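Local coordinates for protein alkaline phosphatase (Antarctic bacterium, PDB 2W5V) that probably hydrolyses phosphate monoesters at alkaline pH, using zinc and magnesium ions and a phosphorylated serine as covalent intermediate, at residues R148-E151 against E152-A155; S203-A206 against S207-K210; L285-A288 against K289-G292. The protein carries 1 engineered substitution. One frame throughout, in Å; residues are numbered along the deposited sequence.

Contact 1: residues R148-E151 against E152-A155; sequences RGLE and EEIA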
ATOM      1  N   ARG B 148     -11.226 -24.388  10.323  1.00 16.28           N
ATOM      2  CA  ARG B 148      -9.783 -24.508  10.133  1.00 16.11           C
ATOM      3  C   ARG B 148      -9.134 -25.353  11.238  1.00 21.80           C
ATOM      4  O   ARG B 148      -8.019 -25.851  11.078  1.00 21.08           O
ATOM      5  CB  ARG B 148      -9.154 -23.112  10.155  1.00 15.42           C
ATOM      6  CG  ARG B 148      -9.356 -22.410  11.493  1.00 23.48           C
ATOM      7  CD  ARG B 148      -8.702 -21.045  11.529  1.00 27.97           C
ATOM      8  NE  ARG B 148      -7.252 -21.137  11.406  1.00 27.99           N
ATOM      9  CZ  ARG B 148      -6.459 -20.091  11.197  1.00 30.23           C
ATOM     10  NH1 ARG B 148      -6.977 -18.869  11.073  1.00 24.74           N
ATOM     11  NH2 ARG B 148      -5.150 -20.269  11.100  1.00 26.50           N
ATOM     12  N   GLY B 149      -9.823 -25.486  12.366  1.00 17.22           N
ATOM     13  CA  GLY B 149      -9.319 -26.263  13.485  1.00 22.16           C
ATOM     14  C   GLY B 149      -9.331 -27.768  13.242  1.00 24.24           C
ATOM     15  O   GLY B 149      -8.689 -28.526  13.974  1.00 27.24           O
ATOM     16  N   LEU B 150     -10.054 -28.206  12.215  1.00 19.42           N
ATOM     17  CA  LEU B 150     -10.160 -29.631  11.914  1.00 24.58           C
ATOM     18  C   LEU B 150      -8.943 -30.121  11.140  1.00 24.20           C
ATOM     19  O   LEU B 150      -9.072 -30.613  10.022  1.00 17.90           O
ATOM     20  CB  LEU B 150     -11.437 -29.910  11.116  1.00 18.88           C
ATOM     21  CG  LEU B 150     -12.717 -29.451  11.819  1.00 23.19           C
ATOM     22  CD1 LEU B 150     -13.915 -29.576  10.890  1.00 22.34           C
ATOM     23  CD2 LEU B 150     -12.946 -30.228  13.131  1.00 24.10           C
ATOM     24  N   GLU B 151      -7.762 -30.008  11.741  1.00 20.24           N
ATOM     25  CA  GLU B 151      -6.525 -30.251  11.003  1.00 18.03           C
ATOM     26  C   GLU B 151      -6.252 -31.717  10.670  1.00 18.36           C
ATOM     27  O   GLU B 151      -5.638 -32.010   9.644  1.00 22.09           O
ATOM     28  CB  GLU B 151      -5.329 -29.606  11.710  1.00 25.96           C
ATOM     29  CG  GLU B 151      -5.227 -28.114  11.423  1.00 21.63           C
ATOM     30  CD  GLU B 151      -3.995 -27.468  12.032  1.00 34.39           C
ATOM     31  OE1 GLU B 151      -2.983 -27.313  11.310  1.00 28.46           O
ATOM     32  OE2 GLU B 151      -4.045 -27.115  13.230  1.00 36.17           O
ATOM     33  N   GLU B 152      -6.700 -32.635  11.517  1.00 19.61           N
ATOM     34  CA  GLU B 152      -6.594 -34.053  11.167  1.00 22.83           C
ATOM     35  C   GLU B 152      -7.518 -34.399   9.993  1.00 20.77           C
ATOM     36  O   GLU B 152      -7.176 -35.217   9.142  1.00 21.41           O
ATOM     37  CB  GLU B 152      -6.855 -34.944  12.378  1.00 24.44           C
ATOM     38  CG  GLU B 152      -5.769 -34.807  13.437  1.00 37.36           C
ATOM     39  CD  GLU B 152      -5.931 -35.771  14.598  1.00 46.20           C
ATOM     40  OE1 GLU B 152      -6.844 -36.631  14.553  1.00 51.16           O
ATOM     41  OE2 GLU B 152      -5.133 -35.664  15.554  1.00 43.73           O
ATOM     42  N   GLU B 153      -8.682 -33.764   9.937  1.00 26.24           N
ATOM     43  CA  GLU B 153      -9.568 -33.924   8.782  1.00 19.41           C
ATOM     44  C   GLU B 153      -8.911 -33.365   7.523  1.00 18.21           C
ATOM     45  O   GLU B 153      -8.992 -33.952   6.442  1.00 19.10           O
ATOM     46  CB  GLU B 153     -10.903 -33.217   9.029  1.00 19.62           C
ATOM     47  CG  GLU B 153     -11.881 -33.295   7.855  1.00 24.87           C
ATOM     48  CD  GLU B 153     -13.212 -32.599   8.143  1.00 36.78           C
ATOM     49  OE1 GLU B 153     -13.797 -32.839   9.223  1.00 48.34           O
ATOM     50  OE2 GLU B 153     -13.686 -31.828   7.280  1.00 36.73           O
ATOM     51  N   ILE B 154      -8.275 -32.206   7.662  1.00 17.33           N
ATOM     52  CA  ILE B 154      -7.587 -31.574   6.548  1.00 15.67           C
ATOM     53  C   ILE B 154      -6.464 -32.461   6.014  1.00 19.83           C
ATOM     54  O   ILE B 154      -6.298 -32.606   4.800  1.00 20.30           O
ATOM     55  CB  ILE B 154      -7.057 -30.179   6.949  1.00 15.29           C
ATOM     56  CG1 ILE B 154      -8.228 -29.196   6.991  1.00 17.65           C
ATOM     57  CG2 ILE B 154      -5.988 -29.702   5.969  1.00 18.75           C
ATOM     58  CD1 ILE B 154      -7.949 -27.915   7.738  1.00 19.40           C
ATOM     59  N   ALA B 155      -5.703 -33.065   6.919  1.00 17.68           N
ATOM     60  CA  ALA B 155      -4.659 -34.001   6.513  1.00 19.59           C
ATOM     61  C   ALA B 155      -5.244 -35.159   5.699  1.00 24.47           C
ATOM     62  O   ALA B 155      -4.707 -35.532   4.655  1.00 22.00           O
ATOM     63  CB  ALA B 155      -3.919 -34.529   7.726  1.00 22.64           C
TER

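Contact 2: residues S203-A206 against S207-K210; sequences SSIA and SNRK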
ATOM      1  N   SER B 203      16.726 -34.298  -9.404  1.00 44.23           N
ATOM      2  CA  SER B 203      17.040 -35.630  -9.916  1.00 49.23           C
ATOM      3  C   SER B 203      16.627 -36.745  -8.955  1.00 47.70           C
ATOM      4  O   SER B 203      16.274 -37.849  -9.379  1.00 47.10           O
ATOM      5  CB  SER B 203      18.525 -35.740 -10.252  1.00 53.16           C
ATOM      6  OG  SER B 203      18.884 -34.775 -11.222  1.00 60.61           O
ATOM      7  N   SER B 204      16.669 -36.448  -7.660  1.00 47.16           N
ATOM      8  CA  SER B 204      16.239 -37.403  -6.639  1.00 48.13           C
ATOM      9  C   SER B 204      14.764 -37.803  -6.766  1.00 40.30           C
ATOM     10  O   SER B 204      14.380 -38.921  -6.410  1.00 39.61           O
ATOM     11  CB  SER B 204      16.488 -36.827  -5.243  1.00 47.82           C
ATOM     12  OG  SER B 204      17.849 -36.954  -4.868  1.00 51.25           O
ATOM     13  N   ILE B 205      13.939 -36.891  -7.268  1.00 41.77           N
ATOM     14  CA  ILE B 205      12.491 -37.101  -7.261  1.00 37.80           C
ATOM     15  C   ILE B 205      11.875 -37.111  -8.655  1.00 37.29           C
ATOM     16  O   ILE B 205      10.661 -37.270  -8.802  1.00 36.49           O
ATOM     17  CB  ILE B 205      11.768 -36.014  -6.430  1.00 33.42           C
ATOM     18  CG1 ILE B 205      12.047 -34.623  -7.007  1.00 24.80           C
ATOM     19  CG2 ILE B 205      12.197 -36.077  -4.973  1.00 33.80           C
ATOM     20  CD1 ILE B 205      11.146 -33.534  -6.443  1.00 23.32           C
ATOM     21  N   ALA B 206      12.711 -36.951  -9.675  1.00 36.38           N
ATOM     22  CA  ALA B 206      12.220 -36.703 -11.026  1.00 38.15           C
ATOM     23  C   ALA B 206      11.252 -37.765 -11.538  1.00 40.57           C
ATOM     24  O   ALA B 206      10.304 -37.447 -12.255  1.00 44.67           O
ATOM     25  CB  ALA B 206      13.378 -36.541 -11.987  1.00 40.09           C
ATOM     26  N   SER B 207      11.489 -39.024 -11.182  1.00 38.57           N
ATOM     27  CA  SER B 207      10.665 -40.108 -11.719  1.00 35.54           C
ATOM     28  C   SER B 207       9.480 -40.484 -10.828  1.00 38.34           C
ATOM     29  O   SER B 207       8.788 -41.464 -11.094  1.00 46.33           O
ATOM     30  CB  SER B 207      11.518 -41.341 -12.036  1.00 45.47           C
ATOM     31  OG  SER B 207      12.216 -41.785 -10.889  1.00 49.86           O
ATOM     32  N   ASN B 208       9.241 -39.711  -9.776  1.00 28.86           N
ATOM     33  CA  ASN B 208       8.060 -39.936  -8.949  1.00 31.67           C
ATOM     34  C   ASN B 208       6.824 -39.307  -9.590  1.00 32.48           C
ATOM     35  O   ASN B 208       6.921 -38.264 -10.231  1.00 34.92           O
ATOM     36  CB  ASN B 208       8.264 -39.359  -7.551  1.00 32.07           C
ATOM     37  CG  ASN B 208       9.386 -40.037  -6.793  1.00 35.37           C
ATOM     38  OD1 ASN B 208      10.026 -39.425  -5.940  1.00 38.94           O
ATOM     39  ND2 ASN B 208       9.624 -41.305  -7.091  1.00 30.65           N
ATOM     40  N   ARG B 209       5.663 -39.931  -9.406  1.00 31.70           N
ATOM     41  CA  ARG B 209       4.418 -39.372  -9.923  1.00 32.60           C
ATOM     42  C   ARG B 209       3.983 -38.142  -9.113  1.00 31.94           C
ATOM     43  O   ARG B 209       3.585 -37.119  -9.675  1.00 30.53           O
ATOM     44  CB  ARG B 209       3.317 -40.435  -9.936  1.00 37.70           C
ATOM     45  CG  ARG B 209       1.953 -39.924 -10.365  1.00 44.37           C
ATOM     46  CD  ARG B 209       2.002 -39.165 -11.694  1.00 50.55           C
ATOM     47  NE  ARG B 209       0.683 -38.659 -12.083  1.00 52.54           N
ATOM     48  CZ  ARG B 209       0.214 -37.448 -11.783  1.00 49.41           C
ATOM     49  NH1 ARG B 209       0.955 -36.585 -11.086  1.00 32.77           N
ATOM     50  NH2 ARG B 209      -1.005 -37.094 -12.186  1.00 43.73           N
ATOM     51  N   LYS B 210       4.051 -38.248  -7.790  1.00 29.26           N
ATOM     52  CA  LYS B 210       3.776 -37.108  -6.922  1.00 23.25           C
ATOM     53  C   LYS B 210       4.791 -37.104  -5.797  1.00 24.91           C
ATOM     54  O   LYS B 210       5.353 -38.141  -5.468  1.00 28.60           O
ATOM     55  CB  LYS B 210       2.385 -37.202  -6.307  1.00 24.44           C
ATOM     56  CG  LYS B 210       1.235 -37.333  -7.281  1.00 27.35           C
ATOM     57  CD  LYS B 210      -0.058 -37.373  -6.473  1.00 36.75           C
ATOM     58  CE  LYS B 210      -1.196 -38.041  -7.206  1.00 35.77           C
ATOM     59  NZ  LYS B 210      -2.245 -38.441  -6.229  1.00 29.48           N
TER
HETATM   60  O   HOH W   1      12.280 -40.232  -4.320  1.00 42.55           O
HETATM   61  O   HOH W   2      12.556 -41.429  -7.728  1.00 50.44           O

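Contact 3: residues L285-A288 against K289-G292; sequences LAFA and KKDG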
ATOM      1  N   LEU B 285      10.534 -15.048  -9.605  1.00 22.33           N
ATOM      2  CA  LEU B 285      10.739 -14.067 -10.671  1.00 17.08           C
ATOM      3  C   LEU B 285      11.889 -14.455 -11.590  1.00 25.53           C
ATOM      4  O   LEU B 285      11.823 -14.239 -12.798  1.00 24.06           O
ATOM      5  CB  LEU B 285      10.972 -12.669 -10.091  1.00 18.79           C
ATOM      6  CG  LEU B 285       9.755 -11.991  -9.470  1.00 17.49           C
ATOM      7  CD1 LEU B 285      10.127 -10.608  -8.936  1.00 19.81           C
ATOM      8  CD2 LEU B 285       8.654 -11.888 -10.505  1.00 22.90           C
ATOM      9  N   ALA B 286      12.943 -15.028 -11.020  1.00 24.50           N
ATOM     10  CA  ALA B 286      14.069 -15.476 -11.832  1.00 28.26           C
ATOM     11  C   ALA B 286      13.601 -16.545 -12.819  1.00 27.56           C
ATOM     12  O   ALA B 286      13.965 -16.526 -13.993  1.00 23.05           O
ATOM     13  CB  ALA B 286      15.185 -16.008 -10.957  1.00 22.94           C
ATOM     14  N   PHE B 287      12.776 -17.473 -12.349  1.00 23.37           N
ATOM     15  CA  PHE B 287      12.224 -18.465 -13.264  1.00 24.12           C
ATOM     16  C   PHE B 287      11.320 -17.833 -14.315  1.00 24.91           C
ATOM     17  O   PHE B 287      11.418 -18.158 -15.493  1.00 25.23           O
ATOM     18  CB  PHE B 287      11.436 -19.545 -12.533  1.00 22.26           C
ATOM     19  CG  PHE B 287      10.768 -20.514 -13.464  1.00 21.71           C
ATOM     20  CD1 PHE B 287      11.512 -21.481 -14.120  1.00 24.18           C
ATOM     21  CD2 PHE B 287       9.405 -20.449 -13.703  1.00 24.63           C
ATOM     22  CE1 PHE B 287      10.908 -22.377 -14.991  1.00 28.02           C
ATOM     23  CE2 PHE B 287       8.797 -21.344 -14.571  1.00 20.77           C
ATOM     24  CZ  PHE B 287       9.549 -22.303 -15.216  1.00 27.97           C
ATOM     25  N   ALA B 288      10.432 -16.943 -13.878  1.00 21.02           N
ATOM     26  CA  ALA B 288       9.459 -16.323 -14.774  1.00 24.96           C
ATOM     27  C   ALA B 288      10.113 -15.528 -15.891  1.00 26.88           C
ATOM     28  O   ALA B 288       9.625 -15.515 -17.018  1.00 22.29           O
ATOM     29  CB  ALA B 288       8.509 -15.436 -13.989  1.00 16.37           C
ATOM     30  N   LYS B 289      11.212 -14.849 -15.576  1.00 26.45           N
ATOM     31  CA  LYS B 289      11.894 -14.032 -16.577  1.00 26.04           C
ATOM     32  C   LYS B 289      12.609 -14.904 -17.607  1.00 29.69           C
ATOM     33  O   LYS B 289      12.622 -14.594 -18.801  1.00 29.83           O
ATOM     34  CB  LYS B 289      12.846 -13.045 -15.899  1.00 23.66           C
ATOM     35  CG  LYS B 289      12.083 -11.918 -15.195  1.00 31.21           C
ATOM     36  CD  LYS B 289      12.970 -10.752 -14.750  1.00 33.66           C
ATOM     37  CE  LYS B 289      12.101  -9.561 -14.332  1.00 36.49           C
ATOM     38  NZ  LYS B 289      12.887  -8.376 -13.860  1.00 40.82           N
ATOM     39  N   LYS B 290      13.181 -16.010 -17.141  1.00 26.49           N
ATOM     40  CA  LYS B 290      13.800 -16.992 -18.023  1.00 31.55           C
ATOM     41  C   LYS B 290      12.744 -17.704 -18.880  1.00 31.21           C
ATOM     42  O   LYS B 290      12.915 -17.860 -20.086  1.00 29.78           O
ATOM     43  CB  LYS B 290      14.567 -18.033 -17.201  1.00 36.38           C
ATOM     44  CG  LYS B 290      15.568 -18.840 -17.998  1.00 49.05           C
ATOM     45  CD  LYS B 290      15.396 -20.334 -17.752  1.00 62.14           C
ATOM     46  CE  LYS B 290      15.227 -20.654 -16.275  1.00 68.71           C
ATOM     47  NZ  LYS B 290      14.974 -22.108 -16.051  1.00 71.46           N
ATOM     48  N   ASP B 291      11.651 -18.122 -18.241  1.00 30.10           N
ATOM     49  CA  ASP B 291      10.585 -18.897 -18.882  1.00 31.61           C
ATOM     50  C   ASP B 291       9.762 -18.086 -19.891  1.00 32.35           C
ATOM     51  O   ASP B 291       9.495 -18.551 -21.005  1.00 27.89           O
ATOM     52  CB  ASP B 291       9.658 -19.486 -17.806  1.00 27.80           C
ATOM     53  CG  ASP B 291       8.529 -20.326 -18.389  1.00 33.76           C
ATOM     54  OD1 ASP B 291       8.797 -21.437 -18.897  1.00 32.53           O
ATOM     55  OD2 ASP B 291       7.363 -19.885 -18.308  1.00 33.41           O
ATOM     56  N   GLY B 292       9.340 -16.894 -19.483  1.00 30.22           N
ATOM     57  CA  GLY B 292       8.567 -16.011 -20.340  1.00 34.54           C
ATOM     58  C   GLY B 292       7.085 -16.337 -20.471  1.00 31.57           C
ATOM     59  O   GLY B 292       6.336 -15.578 -21.086  1.00 29.33           O
TER

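Contact 1: residues R148-E151 against E152-A155
Leu-150, at the N-cap of helix 151-158, and Glu-153 in its first turn lie side by side, pointing the same way. Their CB atoms are 3.9 Å apart, and the side chains stay together as far as methyl CD1 of Leu-150, 3.7 Å from OE1 of Glu-153. Glu-153 turns CG anti to its backbone N (chi1 178°) and stays extended beyond it, which carries the carboxylate along the leucine branch. Leu-150 is at once the N-cap and the centre of an inverse gamma turn. The first helical bond then runs from Ile-154 N to Leu-150 O (3.0 Å, in the carbonyl plane), and the next from Ala-155 N to Glu-151 O (2.9 Å). Ile-154 swings CG1 beside its own N, anti to the carbonyl carbon (chi1 -76°), and the branch folds back over the turn: CG1 is 3.5 Å from Leu-150 O, while CD1 goes on to within 3.9 Å of Arg-148 O. The long side chain of Arg-148 leaves the other way, its NH1 forming a salt bridge with Asp-83 and a hydrogen bond to the phosphoserine at position 84. Glu-153 is a magnesium ligand in a structure of this protein, together with His-144 and Asp-157, but no ion is bound there in this chain.

Contact 2: residues S203-A206 against S207-K210
Ser-207 and Ala-206 form the middle of a type I beta turn that runs from Ile-205 to Asn-208 and follows the short, weakly bonded helix about 203-205. Ser-207 holds OG between its backbone N and carbonyl carbon (chi1 57°), and from there the hydroxyl hydrogen-bonds to a water at 3.2 Å. That water also makes a weak, long bond back to Ser-204 O, so the hydroxyl is linked to that carbonyl through solvent. Asn-208 comes next and closes the turn: its N donates to Ile-205 O at 3.0 Å, nearly straight at the hydrogen (163°), although the donor stands well above the carbonyl plane. Its side chain folds back over the same residue. OD1 of Asn-208 lies 3.6 Å from Ile-205 CA and 3.9 Å from Ile-205 CB, with the two side chains crossing at about a right angle. OD1 also accepts a bond of 2.9 Å from a second water, which donates at 3.2 Å to Ser-204 O. Arg-209 points away from 203-206 and makes a salt bridge with Asp-164, and the chain leads on toward strand 210-214, where the backbone of Lys-210 bonds with Thr-193. The buried side chain of Ile-205 packs on Leu-237 and Phe-241 of helix 230-242. In a continuing alpha-helix Ser-204 O would receive the N-H of Asn-208; here that N-H goes to Ile-205 O, and two waters, one of them weakly, donate to Ser-204 O, which implies that between these segments one direct backbone bond closes the turn and solvent bridges the rest.

Contact 3: residues L285-A288 against K289-G292
Asp-291 sits one helical turn after Phe-287 and spreads its side chain against the aromatic ring. Its CB lies 3.2 Å from Phe-287 O and at the same time over one face of the ring, 4.0 Å from the centroid and 20° off the normal, a CH-pi contact displaced toward the rim. CG follows at 3.9 Å from Phe-287 CZ, and OD1 keeps the same distance from that atom. The carboxylate plane is turned only 13° from the ring plane, so the two flat groups run almost parallel. OD2 accepts a hydrogen bond from Asn-293 N and is hydrogen-bonded to Thr-294 OG1, tying the side chain to the chain just beyond. Here helix 267-291 ends and hands over to strand 294-299, the helix-turn-strand connection of an alpha/beta fold. Gly-292 leaves helical geometry with positive phi, yet its N still donates to Ala-288 O (2.8 Å), one of four successive helical bonds that begin with Lys-289 N to Leu-285 O. On the inner side, Leu-285 and Ala-288 pack against Val-296 of the strand. Phe-287 places its ring by turning CG anti to the backbone N (chi1 175°), and Lys-290, bent at its middle torsions, brings NZ obliquely to within 4.0 Å of CD1 of Phe-287. Lys-289 takes another course: its CG passes 3.3 Å from Leu-285 O, and its NZ hydrogen-bonds to Gln-65.

Read from the N terminus, the three contacts follow one another in series; none nests within or crosses another, and each closes just a turn or two of backbone. Contact 1 leads a loop into helix 151-158. Contact 2 takes the chain from helix 202-205 toward strand 210-214, next to the outermost strand 192-195 of the large mixed sheet. Contact 3 ends the long helix 267-291 before strand 294-299, which lies further inside the same sheet beside 36-42. They do not touch: the centres of contacts 1 and 3, on opposite sides of the chain's centre, are about 35 Å apart, and those of contacts 2 and 3 about 23 Å.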